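Type II restriction enzyme MspI (PDB 1SA3) recognises the palindromic double-stranded DNA sequence 5'-CCGG-3' and cleaves it after the first cytosine, as a type II restriction endonuclease. Local coordinates at residues E[39-44]-E[49-54]. Numbering follows the deposited sequence.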
ATOM      1  N   LEU E  39       5.442   0.862 -14.093  1.00 14.34           N
ATOM      2  CA  LEU E  39       5.328  -0.075 -15.198  1.00 15.77           C
ATOM      3  C   LEU E  39       6.356   0.198 -16.296  1.00 19.20           C
ATOM      4  O   LEU E  39       6.946  -0.740 -16.843  1.00 16.48           O
ATOM      5  CB  LEU E  39       3.914  -0.047 -15.783  1.00 19.00           C
ATOM      6  CG  LEU E  39       2.741  -0.467 -14.883  1.00 23.10           C
ATOM      7  CD1 LEU E  39       1.434  -0.224 -15.619  1.00 24.26           C
ATOM      8  CD2 LEU E  39       2.857  -1.936 -14.501  1.00 24.15           C
ATOM      9  N   ASP E  40       6.587   1.471 -16.601  1.00 17.22           N
ATOM     10  CA  ASP E  40       7.547   1.832 -17.637  1.00 20.06           C
ATOM     11  C   ASP E  40       8.995   1.601 -17.216  1.00 19.35           C
ATOM     12  O   ASP E  40       9.823   1.186 -18.026  1.00 18.46           O
ATOM     13  CB  ASP E  40       7.353   3.294 -18.056  1.00 22.33           C
ATOM     14  CG  ASP E  40       6.142   3.488 -18.958  1.00 23.49           C
ATOM     15  OD1 ASP E  40       5.525   2.476 -19.354  1.00 20.20           O
ATOM     16  OD2 ASP E  40       5.816   4.654 -19.272  1.00 24.52           O
ATOM     17  N   ILE E  41       9.310   1.869 -15.953  1.00 17.97           N
ATOM     18  CA  ILE E  41      10.668   1.657 -15.477  1.00 18.80           C
ATOM     19  C   ILE E  41      11.007   0.166 -15.583  1.00 18.81           C
ATOM     20  O   ILE E  41      12.135  -0.193 -15.923  1.00 16.75           O
ATOM     21  CB  ILE E  41      10.835   2.138 -14.011  1.00 19.07           C
ATOM     22  CG1 ILE E  41      10.779   3.666 -13.958  1.00 18.04           C
ATOM     23  CG2 ILE E  41      12.159   1.632 -13.436  1.00 19.48           C
ATOM     24  CD1 ILE E  41      10.731   4.245 -12.549  1.00 18.37           C
ATOM     25  N   PHE E  42      10.015  -0.688 -15.319  1.00 16.38           N
ATOM     26  CA  PHE E  42      10.193  -2.139 -15.372  1.00 15.33           C
ATOM     27  C   PHE E  42       9.469  -2.797 -16.545  1.00 16.68           C
ATOM     28  O   PHE E  42       9.038  -3.948 -16.452  1.00 17.59           O
ATOM     29  CB  PHE E  42       9.703  -2.778 -14.060  1.00 13.16           C
ATOM     30  CG  PHE E  42      10.553  -2.436 -12.865  1.00 15.20           C
ATOM     31  CD1 PHE E  42      10.403  -1.217 -12.214  1.00 12.30           C
ATOM     32  CD2 PHE E  42      11.534  -3.321 -12.419  1.00 14.61           C
ATOM     33  CE1 PHE E  42      11.214  -0.876 -11.140  1.00 12.44           C
ATOM     34  CE2 PHE E  42      12.359  -2.995 -11.341  1.00 14.16           C
ATOM     35  CZ  PHE E  42      12.201  -1.769 -10.697  1.00 16.17           C
ATOM     36  N   LYS E  43       9.356  -2.075 -17.653  1.00 17.67           N
ATOM     37  CA  LYS E  43       8.663  -2.573 -18.839  1.00 19.40           C
ATOM     38  C   LYS E  43       9.359  -3.766 -19.477  1.00 16.80           C
ATOM     39  O   LYS E  43       8.707  -4.733 -19.872  1.00 21.01           O
ATOM     40  CB  LYS E  43       8.527  -1.446 -19.870  1.00 20.49           C
ATOM     41  CG  LYS E  43       7.657  -1.798 -21.063  1.00 28.17           C
ATOM     42  CD  LYS E  43       7.608  -0.638 -22.047  1.00 32.04           C
ATOM     43  CE  LYS E  43       6.521  -0.852 -23.086  1.00 37.04           C
ATOM     44  NZ  LYS E  43       5.184  -0.953 -22.436  1.00 36.60           N
ATOM     45  N   ASP E  44      10.679  -3.685 -19.586  1.00 16.98           N
ATOM     46  CA  ASP E  44      11.475  -4.754 -20.172  1.00 20.07           C
ATOM     47  C   ASP E  44      12.906  -4.677 -19.670  1.00 19.85           C
ATOM     48  O   ASP E  44      13.289  -3.725 -18.994  1.00 20.83           O
ATOM     49  CB  ASP E  44      11.439  -4.661 -21.699  1.00 24.59           C
ATOM     50  CG  ASP E  44      11.633  -3.245 -22.196  1.00 23.32           C
ATOM     51  OD1 ASP E  44      10.872  -2.834 -23.090  1.00 27.83           O
ATOM     52  OD2 ASP E  44      12.537  -2.550 -21.691  1.00 24.09           O
ATOM     53  N   LYS E  49      17.675  -1.930 -17.358  1.00 18.75           N
ATOM     54  CA  LYS E  49      19.117  -1.686 -17.405  1.00 23.81           C
ATOM     55  C   LYS E  49      19.391  -0.198 -17.662  1.00 21.44           C
ATOM     56  O   LYS E  49      20.347   0.381 -17.136  1.00 21.34           O
ATOM     57  CB  LYS E  49      19.762  -2.520 -18.508  1.00 26.49           C
ATOM     58  CG  LYS E  49      19.768  -4.012 -18.251  1.00 32.42           C
ATOM     59  CD  LYS E  49      20.496  -4.726 -19.383  1.00 38.01           C
ATOM     60  CE  LYS E  49      20.729  -6.190 -19.070  1.00 43.12           C
ATOM     61  NZ  LYS E  49      21.615  -6.816 -20.088  1.00 43.50           N
ATOM     62  N   LYS E  50      18.540   0.414 -18.472  1.00 19.73           N
ATOM     63  CA  LYS E  50      18.679   1.834 -18.793  1.00 21.12           C
ATOM     64  C   LYS E  50      18.489   2.722 -17.560  1.00 23.13           C
ATOM     65  O   LYS E  50      19.333   3.569 -17.250  1.00 21.80           O
ATOM     66  CB  LYS E  50      17.644   2.225 -19.859  1.00 23.79           C
ATOM     67  CG  LYS E  50      17.509   3.728 -20.141  1.00 23.82           C
ATOM     68  CD  LYS E  50      16.334   3.999 -21.092  1.00 26.18           C
ATOM     69  CE  LYS E  50      16.194   5.482 -21.453  1.00 30.01           C
ATOM     70  NZ  LYS E  50      17.293   5.971 -22.352  1.00 31.39           N
ATOM     71  N   TYR E  51      17.381   2.511 -16.850  1.00 20.46           N
ATOM     72  CA  TYR E  51      17.051   3.326 -15.692  1.00 21.24           C
ATOM     73  C   TYR E  51      17.847   3.108 -14.420  1.00 23.24           C
ATOM     74  O   TYR E  51      17.920   4.005 -13.584  1.00 24.95           O
ATOM     75  CB  TYR E  51      15.548   3.223 -15.413  1.00 18.35           C
ATOM     76  CG  TYR E  51      14.741   3.900 -16.495  1.00 20.66           C
ATOM     77  CD1 TYR E  51      13.801   3.194 -17.245  1.00 18.75           C
ATOM     78  CD2 TYR E  51      14.952   5.251 -16.799  1.00 19.76           C
ATOM     79  CE1 TYR E  51      13.093   3.811 -18.271  1.00 20.23           C
ATOM     80  CE2 TYR E  51      14.250   5.878 -17.829  1.00 21.17           C
ATOM     81  CZ  TYR E  51      13.326   5.151 -18.559  1.00 23.18           C
ATOM     82  OH  TYR E  51      12.649   5.755 -19.591  1.00 24.20           O
ATOM     83  N   ASN E  52      18.460   1.940 -14.267  1.00 20.69           N
ATOM     84  CA  ASN E  52      19.249   1.695 -13.072  1.00 23.20           C
ATOM     85  C   ASN E  52      20.687   2.154 -13.309  1.00 23.93           C
ATOM     86  O   ASN E  52      21.636   1.431 -13.013  1.00 25.64           O
ATOM     87  CB  ASN E  52      19.238   0.212 -12.706  1.00 23.32           C
ATOM     88  CG  ASN E  52      19.559  -0.013 -11.245  1.00 27.16           C
ATOM     89  OD1 ASN E  52      18.726   0.243 -10.370  1.00 26.00           O
ATOM     90  ND2 ASN E  52      20.773  -0.466 -10.967  1.00 26.11           N
ATOM     91  N   THR E  53      20.842   3.352 -13.864  1.00 22.24           N
ATOM     92  CA  THR E  53      22.168   3.900 -14.132  1.00 23.86           C
ATOM     93  C   THR E  53      22.225   5.334 -13.638  1.00 25.06           C
ATOM     94  O   THR E  53      21.192   5.988 -13.486  1.00 22.90           O
ATOM     95  CB  THR E  53      22.497   3.907 -15.639  1.00 24.68           C
ATOM     96  OG1 THR E  53      21.700   4.901 -16.300  1.00 22.21           O
ATOM     97  CG2 THR E  53      22.224   2.543 -16.247  1.00 22.57           C
ATOM     98  N   ASN E  54      23.438   5.817 -13.392  1.00 24.74           N
ATOM     99  CA  ASN E  54      23.642   7.178 -12.921  1.00 24.94           C
ATOM    100  C   ASN E  54      23.203   8.207 -13.958  1.00 23.79           C
ATOM    101  O   ASN E  54      23.239   9.408 -13.693  1.00 21.49           O
ATOM    102  CB  ASN E  54      25.113   7.391 -12.572  1.00 30.95           C
ATOM    103  CG  ASN E  54      25.534   6.623 -11.338  1.00 38.19           C
ATOM    104  OD1 ASN E  54      26.725   6.479 -11.063  1.00 43.03           O
ATOM    105  ND2 ASN E  54      24.558   6.135 -10.578  1.00 38.93           N
TER
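Tyr51, in the last turn of helix 45-51, lies against Ile41 and Asp40 at the end of helix 23-41. One step before it, the aliphatic chain of Lys50 passes over one face of the Tyr51 ring, its CD 4.1 Å above the ring plane and displaced from the ring centre. With its CG anti to the carbonyl carbon (chi1 -69°), Tyr51 reaches across to the other segment, where CD1 comes within 3.9 Å of Ile41 CA and CE1 within 4.2 Å of Asp40 O. The ring thus packs obliquely on the backbone of the helix end, while nearer its root Tyr51 CB meets Ile41 CG2 at 4.2 Å. No hydrogen bond joins the segments. Asn52 then leaves the helix as the centre of an inverse gamma turn, its OD1 hydrogen-bonded to Ser63 OG and Ser64 OG of helix 57-69, and Thr53 OG1 bonds back to Lys50 O at 2.9 Å. This is plain packing of consecutive helices in a PD-(D/E)XK nuclease, about 13 Å from the DNA at the nearest atom. Asp44 is the N-cap of helix 45-51, its OD2 accepting Ser47 N. Leu5 of helix 4-12 and Glu59 of helix 57-69 touch both Ile41 and Tyr51, while Phe42 packs on strand 100-106 of the five-stranded sheet.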